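PDB 4WGX: molinate hydrolase from Gulosibacter molinativorax, which probably hydrolyses carbon-nitrogen bonds other than peptide bonds, as a metal-dependent amidohydrolase named for the herbicide molinate. Local coordinates for residues V67-G72 / T108-T113; A191-L196 / D235-E240; G344-D349 / H360-T365. One frame throughout, in Å; residues are numbered along the deposited sequence.

Contact 1 lies deep in the chain, about 5 Å between the two centres, at the C-terminal end of the first barrel strand. The side chains of His68 and Thr113 are each about 8 Å from that of His271 and His251 respectively, seen to bind zinc in a structure of this protein, though none is bound to them here. An MPD molecule, probably from the crystallisation liquor, lies about 3 Å from the His68 side chain. Contact 3 adjoins contact 1 (centres about 13 Å apart) through a probable hydrogen bond, Asp71 OD2 to Thr346 OG1, 2.7 Å. Contact 2 joins two outer helices, its centre about 26 Å from contact 1's. The cobalt on His360 is 23.5 Å from His68 NE2.

Contact 1: residues V67-G72 / T108-T113; sequences VHLLDG and TTVFDT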
loop_
_atom_site.group_PDB
_atom_site.type_symbol
_atom_site.label_atom_id
_atom_site.label_comp_id
_atom_site.label_asym_id
_atom_site.label_seq_id
_atom_site.Cartn_x
_atom_site.Cartn_y
_atom_site.Cartn_z
ATOM N N VAL A 67 -28.071 -3.255 -15.173
ATOM C CA VAL A 67 -26.889 -4.003 -15.551
ATOM C C VAL A 67 -25.789 -3.044 -15.942
ATOM O O VAL A 67 -26.015 -1.850 -16.099
ATOM C CB VAL A 67 -27.145 -4.967 -16.732
ATOM C CG1 VAL A 67 -28.187 -5.982 -16.376
ATOM C CG2 VAL A 67 -27.561 -4.206 -17.963
ATOM N N HIS A 68 -24.594 -3.592 -16.101
ATOM C CA HIS A 68 -23.459 -2.853 -16.614
ATOM C C HIS A 68 -22.820 -3.701 -17.693
ATOM O O HIS A 68 -22.260 -4.760 -17.419
ATOM C CB HIS A 68 -22.493 -2.520 -15.481
ATOM C CG HIS A 68 -23.163 -1.823 -14.340
ATOM N ND1 HIS A 68 -23.576 -0.511 -14.430
ATOM C CD2 HIS A 68 -23.553 -2.260 -13.135
ATOM C CE1 HIS A 68 -24.174 -0.168 -13.304
ATOM N NE2 HIS A 68 -24.173 -1.221 -12.493
ATOM N N LEU A 69 -22.936 -3.243 -18.931
ATOM C CA LEU A 69 -22.534 -4.047 -20.073
ATOM C C LEU A 69 -21.031 -3.901 -20.351
ATOM O O LEU A 69 -20.458 -4.699 -21.072
ATOM C CB LEU A 69 -23.383 -3.673 -21.285
ATOM C CG LEU A 69 -24.891 -3.895 -21.097
ATOM C CD1 LEU A 69 -25.657 -3.336 -22.277
ATOM C CD2 LEU A 69 -25.245 -5.357 -20.890
ATOM N N LEU A 70 -20.399 -2.883 -19.774
ATOM C CA LEU A 70 -18.971 -2.973 -19.431
ATOM C C LEU A 70 -18.934 -3.313 -17.946
ATOM O O LEU A 70 -19.491 -2.578 -17.139
ATOM C CB LEU A 70 -18.208 -1.683 -19.713
ATOM C CG LEU A 70 -17.989 -1.280 -21.165
ATOM C CD1 LEU A 70 -17.140 -0.028 -21.252
ATOM C CD2 LEU A 70 -17.337 -2.399 -21.955
ATOM N N ASP A 71 -18.308 -4.425 -17.579
ATOM C CA ASP A 71 -18.551 -5.006 -16.256
ATOM C C ASP A 71 -18.005 -4.115 -15.139
ATOM O O ASP A 71 -16.812 -4.053 -14.887
ATOM C CB ASP A 71 -17.963 -6.414 -16.163
ATOM C CG ASP A 71 -18.313 -7.113 -14.854
ATOM O OD1 ASP A 71 -19.036 -6.543 -14.022
ATOM O OD2 ASP A 71 -17.874 -8.251 -14.649
ATOM N N GLY A 72 -18.913 -3.427 -14.466
ATOM C CA GLY A 72 -18.536 -2.419 -13.503
ATOM C C GLY A 72 -18.178 -3.011 -12.156
ATOM O O GLY A 72 -17.387 -2.445 -11.407
ATOM N N THR A 108 -34.905 -9.560 -22.799
ATOM C CA THR A 108 -35.010 -8.917 -24.100
ATOM C C THR A 108 -34.804 -7.421 -23.998
ATOM O O THR A 108 -34.521 -6.763 -24.997
ATOM C CB THR A 108 -36.384 -9.192 -24.754
ATOM O OG1 THR A 108 -37.424 -9.072 -23.777
ATOM C CG2 THR A 108 -36.424 -10.587 -25.331
ATOM N N THR A 109 -34.940 -6.896 -22.786
ATOM C CA THR A 109 -34.693 -5.487 -22.514
ATOM C C THR A 109 -33.775 -5.322 -21.293
ATOM O O THR A 109 -34.039 -5.861 -20.228
ATOM C CB THR A 109 -36.014 -4.728 -22.280
ATOM O OG1 THR A 109 -36.915 -5.006 -23.351
ATOM C CG2 THR A 109 -35.777 -3.242 -22.228
ATOM N N VAL A 110 -32.690 -4.577 -21.460
ATOM C CA VAL A 110 -31.810 -4.256 -20.347
ATOM C C VAL A 110 -31.687 -2.746 -20.187
ATOM O O VAL A 110 -31.691 -1.978 -21.163
ATOM C CB VAL A 110 -30.395 -4.876 -20.507
ATOM C CG1 VAL A 110 -30.461 -6.382 -20.417
ATOM C CG2 VAL A 110 -29.749 -4.435 -21.787
ATOM N N PHE A 111 -31.616 -2.345 -18.926
ATOM C CA PHE A 111 -31.416 -0.963 -18.545
ATOM C C PHE A 111 -30.033 -0.861 -17.904
ATOM O O PHE A 111 -29.766 -1.460 -16.869
ATOM C CB PHE A 111 -32.536 -0.498 -17.609
ATOM C CG PHE A 111 -33.885 -0.431 -18.273
ATOM C CD1 PHE A 111 -34.277 0.696 -18.964
ATOM C CD2 PHE A 111 -34.751 -1.497 -18.220
ATOM C CE1 PHE A 111 -35.500 0.755 -19.572
ATOM C CE2 PHE A 111 -35.981 -1.437 -18.838
ATOM C CZ PHE A 111 -36.350 -0.316 -19.509
ATOM N N ASP A 112 -29.151 -0.119 -18.555
ATOM C CA ASP A 112 -27.767 -0.014 -18.144
ATOM C C ASP A 112 -27.583 1.304 -17.423
ATOM O O ASP A 112 -27.681 2.355 -18.036
ATOM C CB ASP A 112 -26.836 -0.130 -19.364
ATOM C CG ASP A 112 -25.347 -0.039 -18.999
ATOM O OD1 ASP A 112 -24.972 0.802 -18.170
ATOM O OD2 ASP A 112 -24.547 -0.809 -19.562
ATOM N N THR A 113 -27.292 1.247 -16.125
ATOM C CA THR A 113 -27.295 2.455 -15.301
ATOM C C THR A 113 -25.907 3.020 -15.040
ATOM O O THR A 113 -25.771 4.002 -14.335
ATOM C CB THR A 113 -27.972 2.211 -13.945
ATOM O OG1 THR A 113 -27.162 1.362 -13.134
ATOM C CG2 THR A 113 -29.323 1.576 -14.142
#
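Asp112 reaches from the end of strand 108-112 alongside the backbone of Val67 to Leu69, and its side chain can be followed atom by atom. Asp112 CB lies 3.8 Å from Val67 O. CG, anti to the backbone N (chi1 -179°), passes closer to the same carbonyl. Of the two oxygens, OD1 takes a weak hydrogen bond from Trp114 N, while OD2 accepts the backbone N-H of Leu69, with 3.0 Å between Leu69 N and Asp112 OD2. That bond is nearly straight (162° at the hydrogen), but the donor comes from above the carboxylate plane. Asp112 OD2 also lies 3.5 Å from Leu69 CG, against the foot of the isobutyl group, and has a second polar partner in Asn115 ND2.

The backbones follow a parallel beta bridge. Val67 N donates to Phe111 O at 3.0 Å, and Thr113 N returns a weak bond to Val67 O, so Val67 is bonded to the residues before and after Asp112. Such pairing between the first two strands belongs to the TIM barrel of the amidohydrolase superfamily. Asn66 and His68 stand at the C-terminal end of the first strand, where many relatives carry an HxH metal motif; here the first position is asparagine.

Hydrophobic groups close the contact on the side of helix 91-104 and strand 136-139. Val67 CG2 lies 3.9 Å from Val110 CB, the two side chains crossing at about a right angle. Leu69 CD1 meets Val110 CG2 at 4.3 Å, while Leu69 also packs on Ile95, Ala98 and Ile137.

The imidazole of His68 approaches Thr113 obliquely, with CE1 3.4 Å from OG1. Its nitrogens have partners elsewhere, NE2 in Asp342 OD1 and ND1 in Trp114 O, and Thr113 OG1 bonds to Asn66 and Lys209.

Contact 2: residues A191-L196 / D235-E240; sequences AEVRPL and DVLVDE
Arg194 lies across Val236 and Glu240, and the orientation of its guanidinium decides most of this contact. One face of that group rests over Val236, whose CG1 stands 4.1 Å above the plane near its centre; the other methyl, CG2, comes within 3.5 Å of Arg194 NH2. Along the edge, Arg194 NH1 donates to Glu240 OE2 at 2.9 Å in a salt bridge. The oxygen sits almost in the guanidinium plane and offers its anti lone pair. The carboxylate is turned 79° from that plane, and only OE2 is bonded by this arginine, a one-oxygen rather than side-by-side bridge. A bend at chi3 (-78°) folds the arginine over the valine and brings NH1 to the glutamate.

Asp239 is joined to the arginine by one water, which accepts from Arg194 NH2 at 2.9 Å and donates to Asp239 OD2 at 2.6 Å. Glu240 OE1 has its own partner, Arg198 NE, so the carboxylate is clasped by two arginines one helical turn apart, which would favour its ionised form.

Beneath the polar layer Val193 faces the other helix, and its CG1 meets Leu237 CD2 at 3.6 Å, the side chains crossing at about a right angle, with Val236 CG1 beside it.

The axes of the two segments approach to 9.3 Å and cross at -28°, running roughly parallel. Helices 190-201 and 231-243 precede the adjacent parallel strands 208-211 and 248-251, as neighbouring outer helices of a TIM barrel do; Ile197, a turn further on, touches Leu237 and the Glu240 side chain.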
loop_
_atom_site.group_PDB
_atom_site.type_symbol
_atom_site.label_atom_id
_atom_site.label_comp_id
_atom_site.label_asym_id
_atom_site.label_seq_id
_atom_site.Cartn_x
_atom_site.Cartn_y
_atom_site.Cartn_z
ATOM N N ALA A 191 -25.105 27.509 -10.453
ATOM C CA ALA A 191 -25.259 28.110 -11.772
ATOM C C ALA A 191 -24.213 27.617 -12.763
ATOM O O ALA A 191 -24.409 27.739 -13.968
ATOM C CB ALA A 191 -25.212 29.630 -11.672
ATOM N N GLU A 192 -23.110 27.058 -12.269
ATOM C CA GLU A 192 -22.125 26.437 -13.154
ATOM C C GLU A 192 -22.432 24.963 -13.357
ATOM O O GLU A 192 -22.004 24.374 -14.338
ATOM C CB GLU A 192 -20.707 26.604 -12.617
ATOM C CG GLU A 192 -20.263 28.042 -12.486
ATOM C CD GLU A 192 -18.764 28.188 -12.315
ATOM O OE1 GLU A 192 -18.023 27.219 -12.580
ATOM O OE2 GLU A 192 -18.321 29.286 -11.923
ATOM N N VAL A 193 -23.154 24.363 -12.422
ATOM C CA VAL A 193 -23.595 22.986 -12.584
ATOM C C VAL A 193 -24.709 22.897 -13.636
ATOM O O VAL A 193 -24.693 22.005 -14.479
ATOM C CB VAL A 193 -24.106 22.383 -11.256
ATOM C CG1 VAL A 193 -24.856 21.081 -11.489
ATOM C CG2 VAL A 193 -22.958 22.139 -10.305
ATOM N N ARG A 194 -25.683 23.799 -13.555
ATOM C CA ARG A 194 -26.850 23.734 -14.449
ATOM C C ARG A 194 -26.546 23.514 -15.956
ATOM O O ARG A 194 -27.081 22.579 -16.568
ATOM C CB ARG A 194 -27.694 24.999 -14.274
ATOM C CG ARG A 194 -29.156 24.801 -14.654
ATOM C CD ARG A 194 -29.992 26.020 -14.376
ATOM N NE ARG A 194 -30.339 26.171 -12.974
ATOM C CZ ARG A 194 -31.343 25.546 -12.378
ATOM N NH1 ARG A 194 -32.093 24.686 -13.044
ATOM N NH2 ARG A 194 -31.583 25.766 -11.089
ATOM N N PRO A 195 -25.683 24.352 -16.553
ATOM C CA PRO A 195 -25.394 24.131 -17.974
ATOM C C PRO A 195 -24.707 22.810 -18.283
ATOM O O PRO A 195 -24.954 22.251 -19.349
ATOM C CB PRO A 195 -24.469 25.297 -18.343
ATOM C CG PRO A 195 -24.010 25.872 -17.049
ATOM C CD PRO A 195 -25.060 25.585 -16.053
ATOM N N LEU A 196 -23.872 22.314 -17.372
ATOM C CA LEU A 196 -23.153 21.060 -17.606
ATOM C C LEU A 196 -24.100 19.869 -17.635
ATOM O O LEU A 196 -23.959 18.964 -18.456
ATOM C CB LEU A 196 -22.075 20.853 -16.542
ATOM C CG LEU A 196 -21.011 21.950 -16.503
ATOM C CD1 LEU A 196 -20.042 21.741 -15.351
ATOM C CD2 LEU A 196 -20.253 22.035 -17.814
ATOM N N ASP A 235 -30.963 19.645 -6.340
ATOM C CA ASP A 235 -32.208 20.112 -6.927
ATOM C C ASP A 235 -32.004 20.719 -8.328
ATOM O O ASP A 235 -32.844 20.540 -9.201
ATOM C CB ASP A 235 -32.891 21.115 -5.992
ATOM C CG ASP A 235 -33.571 20.438 -4.810
ATOM O OD1 ASP A 235 -33.985 19.268 -4.951
ATOM O OD2 ASP A 235 -33.706 21.072 -3.745
ATOM N N VAL A 236 -30.908 21.433 -8.545
ATOM C CA VAL A 236 -30.552 21.820 -9.904
ATOM C C VAL A 236 -30.525 20.601 -10.847
ATOM O O VAL A 236 -31.166 20.580 -11.919
ATOM C CB VAL A 236 -29.185 22.517 -9.950
ATOM C CG1 VAL A 236 -28.670 22.621 -11.375
ATOM C CG2 VAL A 236 -29.249 23.870 -9.341
ATOM N N LEU A 237 -29.765 19.592 -10.447
ATOM C CA LEU A 237 -29.660 18.392 -11.262
ATOM C C LEU A 237 -31.035 17.773 -11.552
ATOM O O LEU A 237 -31.389 17.484 -12.706
ATOM C CB LEU A 237 -28.761 17.366 -10.578
ATOM C CG LEU A 237 -27.297 17.767 -10.365
ATOM C CD1 LEU A 237 -26.608 16.735 -9.517
ATOM C CD2 LEU A 237 -26.557 17.953 -11.677
ATOM N N VAL A 238 -31.799 17.570 -10.485
ATOM C CA VAL A 238 -33.121 16.980 -10.599
ATOM C C VAL A 238 -34.034 17.806 -11.528
ATOM O O VAL A 238 -34.708 17.259 -12.400
ATOM C CB VAL A 238 -33.763 16.832 -9.209
ATOM C CG1 VAL A 238 -35.241 16.502 -9.305
ATOM C CG2 VAL A 238 -33.051 15.765 -8.413
ATOM N N ASP A 239 -34.048 19.119 -11.345
ATOM C CA ASP A 239 -34.895 19.969 -12.168
ATOM C C ASP A 239 -34.494 19.834 -13.633
ATOM O O ASP A 239 -35.355 19.698 -14.503
ATOM C CB ASP A 239 -34.823 21.436 -11.726
ATOM C CG ASP A 239 -35.404 21.659 -10.333
ATOM O OD1 ASP A 239 -35.983 20.709 -9.773
ATOM O OD2 ASP A 239 -35.289 22.783 -9.798
ATOM N N GLU A 240 -33.195 19.863 -13.916
ATOM C CA GLU A 240 -32.774 19.720 -15.305
ATOM C C GLU A 240 -33.147 18.347 -15.886
ATOM O O GLU A 240 -33.537 18.238 -17.062
ATOM C CB GLU A 240 -31.282 19.973 -15.429
ATOM C CG GLU A 240 -30.893 21.421 -15.163
ATOM C CD GLU A 240 -31.524 22.406 -16.136
ATOM O OE1 GLU A 240 -31.572 22.118 -17.346
ATOM O OE2 GLU A 240 -31.967 23.476 -15.683
HETATM O O HOH W 1 -33.034 23.971 -9.306
#

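Contact 3: residues G344-D349 / H360-T365; sequences GCTDPD and HERPWT. With CO (cobalt (II) ion), chain G.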
loop_
_atom_site.group_PDB
_atom_site.type_symbol
_atom_site.label_atom_id
_atom_site.label_comp_id
_atom_site.label_asym_id
_atom_site.label_seq_id
_atom_site.Cartn_x
_atom_site.Cartn_y
_atom_site.Cartn_z
ATOM N N GLY A 344 -22.757 -7.958 -14.771
ATOM C CA GLY A 344 -22.036 -7.730 -16.002
ATOM C C GLY A 344 -21.427 -9.038 -16.466
ATOM O O GLY A 344 -21.511 -10.040 -15.770
ATOM N N CYS A 345 -20.837 -9.031 -17.652
ATOM C CA CYS A 345 -20.140 -10.198 -18.155
ATOM C C CYS A 345 -18.673 -10.176 -17.693
ATOM O O CYS A 345 -17.837 -9.473 -18.253
ATOM C CB CYS A 345 -20.247 -10.245 -19.679
ATOM S SG CYS A 345 -19.336 -11.587 -20.419
ATOM N N THR A 346 -18.377 -10.952 -16.659
ATOM C CA THR A 346 -17.083 -10.876 -15.992
ATOM C C THR A 346 -15.998 -11.560 -16.811
ATOM O O THR A 346 -16.212 -12.610 -17.413
ATOM C CB THR A 346 -17.145 -11.497 -14.585
ATOM O OG1 THR A 346 -18.135 -10.820 -13.811
ATOM C CG2 THR A 346 -15.817 -11.353 -13.866
ATOM N N ASP A 347 -14.836 -10.928 -16.856
ATOM C CA ASP A 347 -13.697 -11.478 -17.561
ATOM C C ASP A 347 -13.375 -12.868 -17.027
ATOM O O ASP A 347 -13.341 -13.072 -15.816
ATOM C CB ASP A 347 -12.481 -10.567 -17.418
ATOM C CG ASP A 347 -11.372 -10.918 -18.377
ATOM O OD1 ASP A 347 -10.592 -11.830 -18.064
ATOM O OD2 ASP A 347 -11.276 -10.269 -19.435
ATOM N N PRO A 348 -13.146 -13.832 -17.929
ATOM C CA PRO A 348 -12.855 -15.208 -17.518
ATOM C C PRO A 348 -11.595 -15.373 -16.647
ATOM O O PRO A 348 -11.544 -16.306 -15.856
ATOM C CB PRO A 348 -12.686 -15.951 -18.848
ATOM C CG PRO A 348 -12.541 -14.933 -19.872
ATOM C CD PRO A 348 -13.225 -13.708 -19.391
ATOM N N ASP A 349 -10.604 -14.499 -16.783
ATOM C CA ASP A 349 -9.429 -14.578 -15.916
ATOM C C ASP A 349 -9.834 -14.298 -14.474
ATOM O O ASP A 349 -9.316 -14.915 -13.554
ATOM C CB ASP A 349 -8.321 -13.610 -16.361
ATOM C CG ASP A 349 -7.486 -14.156 -17.501
ATOM O OD1 ASP A 349 -7.455 -15.386 -17.680
ATOM O OD2 ASP A 349 -6.853 -13.353 -18.210
ATOM N N HIS A 360 -21.394 -20.013 -7.044
ATOM C CA HIS A 360 -22.742 -20.528 -6.863
ATOM C C HIS A 360 -23.719 -19.444 -6.411
ATOM O O HIS A 360 -23.582 -18.893 -5.328
ATOM C CB HIS A 360 -22.761 -21.662 -5.851
ATOM C CG HIS A 360 -24.051 -22.419 -5.827
ATOM N ND1 HIS A 360 -24.663 -22.813 -4.664
ATOM C CD2 HIS A 360 -24.842 -22.849 -6.839
ATOM C CE1 HIS A 360 -25.781 -23.458 -4.955
ATOM N NE2 HIS A 360 -25.912 -23.496 -6.263
ATOM N N GLU A 361 -24.717 -19.172 -7.241
ATOM C CA GLU A 361 -25.722 -18.163 -6.948
ATOM C C GLU A 361 -25.043 -16.812 -6.747
ATOM O O GLU A 361 -25.434 -16.017 -5.905
ATOM C CB GLU A 361 -26.556 -18.590 -5.739
ATOM C CG GLU A 361 -27.481 -19.734 -6.076
ATOM C CD GLU A 361 -28.151 -20.355 -4.866
ATOM O OE1 GLU A 361 -28.141 -19.734 -3.785
ATOM O OE2 GLU A 361 -28.686 -21.471 -4.992
ATOM N N ARG A 362 -24.004 -16.584 -7.546
ATOM C CA ARG A 362 -23.341 -15.290 -7.635
ATOM C C ARG A 362 -24.305 -14.260 -8.227
ATOM O O ARG A 362 -24.880 -14.493 -9.284
ATOM C CB ARG A 362 -22.073 -15.407 -8.488
ATOM C CG ARG A 362 -21.307 -14.113 -8.705
ATOM C CD ARG A 362 -19.919 -14.367 -9.302
ATOM N NE ARG A 362 -19.205 -13.123 -9.575
ATOM C CZ ARG A 362 -19.297 -12.432 -10.705
ATOM N NH1 ARG A 362 -20.073 -12.853 -11.691
ATOM N NH2 ARG A 362 -18.616 -11.308 -10.849
ATOM N N PRO A 363 -24.491 -13.118 -7.547
ATOM C CA PRO A 363 -25.514 -12.166 -7.993
ATOM C C PRO A 363 -25.158 -11.341 -9.226
ATOM O O PRO A 363 -26.066 -10.776 -9.825
ATOM C CB PRO A 363 -25.697 -11.239 -6.785
ATOM C CG PRO A 363 -24.627 -11.529 -5.845
ATOM C CD PRO A 363 -24.011 -12.838 -6.184
ATOM N N TRP A 364 -23.887 -11.291 -9.603
ATOM C CA TRP A 364 -23.419 -10.370 -10.634
ATOM C C TRP A 364 -23.050 -11.084 -11.930
ATOM O O TRP A 364 -22.427 -10.503 -12.809
ATOM C CB TRP A 364 -22.215 -9.587 -10.116
ATOM C CG TRP A 364 -22.481 -8.916 -8.822
ATOM C CD1 TRP A 364 -23.285 -7.844 -8.614
ATOM C CD2 TRP A 364 -21.946 -9.267 -7.548
ATOM N NE1 TRP A 364 -23.292 -7.505 -7.291
ATOM C CE2 TRP A 364 -22.478 -8.366 -6.612
ATOM C CE3 TRP A 364 -21.070 -10.256 -7.106
ATOM C CZ2 TRP A 364 -22.155 -8.417 -5.267
ATOM C CZ3 TRP A 364 -20.759 -10.313 -5.769
ATOM C CH2 TRP A 364 -21.298 -9.400 -4.864
ATOM N N THR A 365 -23.440 -12.344 -12.039
ATOM C CA THR A 365 -23.156 -13.139 -13.232
ATOM C C THR A 365 -24.223 -12.875 -14.283
ATOM O O THR A 365 -25.281 -13.480 -14.256
ATOM C CB THR A 365 -23.090 -14.645 -12.899
ATOM O OG1 THR A 365 -22.048 -14.869 -11.949
ATOM C CG2 THR A 365 -22.823 -15.483 -14.135
HETATM CO CO CO G . -27.544 -23.952 -7.779
HETATM O O HOH W 2 -28.150 -25.478 -8.745
HETATM O O HOH W 3 -29.880 -23.060 -8.256
HETATM O O HOH W 4 -28.215 -25.413 -5.851
HETATM O O HOH W 5 -27.706 -22.976 -9.597
#
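Arg362 NH2 donates to Thr346 OG1 at 3.0 Å, with an angle of 143° at the hydrogen and the oxygen tilted out of the guanidinium plane. Arg362 NH1 donates to Thr365 OG1 at 2.8 Å; this bond is straighter (154°) and lies nearly in the plane. Thus two threonine hydroxyls, one from each segment, fix the rotation of the guanidinium. An extended chain from CG to NE, with CG anti to the backbone N (chi1 178°), carries the group to them.

In the backbone, Gly344 N donates to Trp364 O at 3.2 Å, arriving from above the carbonyl plane, and forms an isolated bridge between the segments. The backbone atoms Gly344 O and Trp364 O, both acceptors, lie 3.1 Å apart and cannot bond. Arg362 to Thr365 is a type I beta turn, and the arginine that opens it bonds the hydroxyl of the threonine that closes it.

The packing is layered: Trp364 CB lies 3.9 Å above one face of the Arg362 guanidinium, toward its rim, while Pro363 CG sits 3.7 Å over the centre of the Trp364 indole. Met308 of helix 302-310 also touches Trp364. At the far end of 344-349, Asp347 is the N-cap of helix 348-352, its OD1 accepting from Asp349 N; Asp349 in turn makes a salt bridge to Arg172 of a neighbouring subunit. At the other end His360 NE2 binds the cobalt ion at 2.3 Å, with four waters around it.

The contact joins two loops of the barrel, the Trp364 side chain about 8 Å from that of His271. Thr346 OG1 accepts from Arg362 and hydrogen-bonds Asp71 OD2, an arrangement that would polarise the hydroxyl, and it ties this loop to the one after His68.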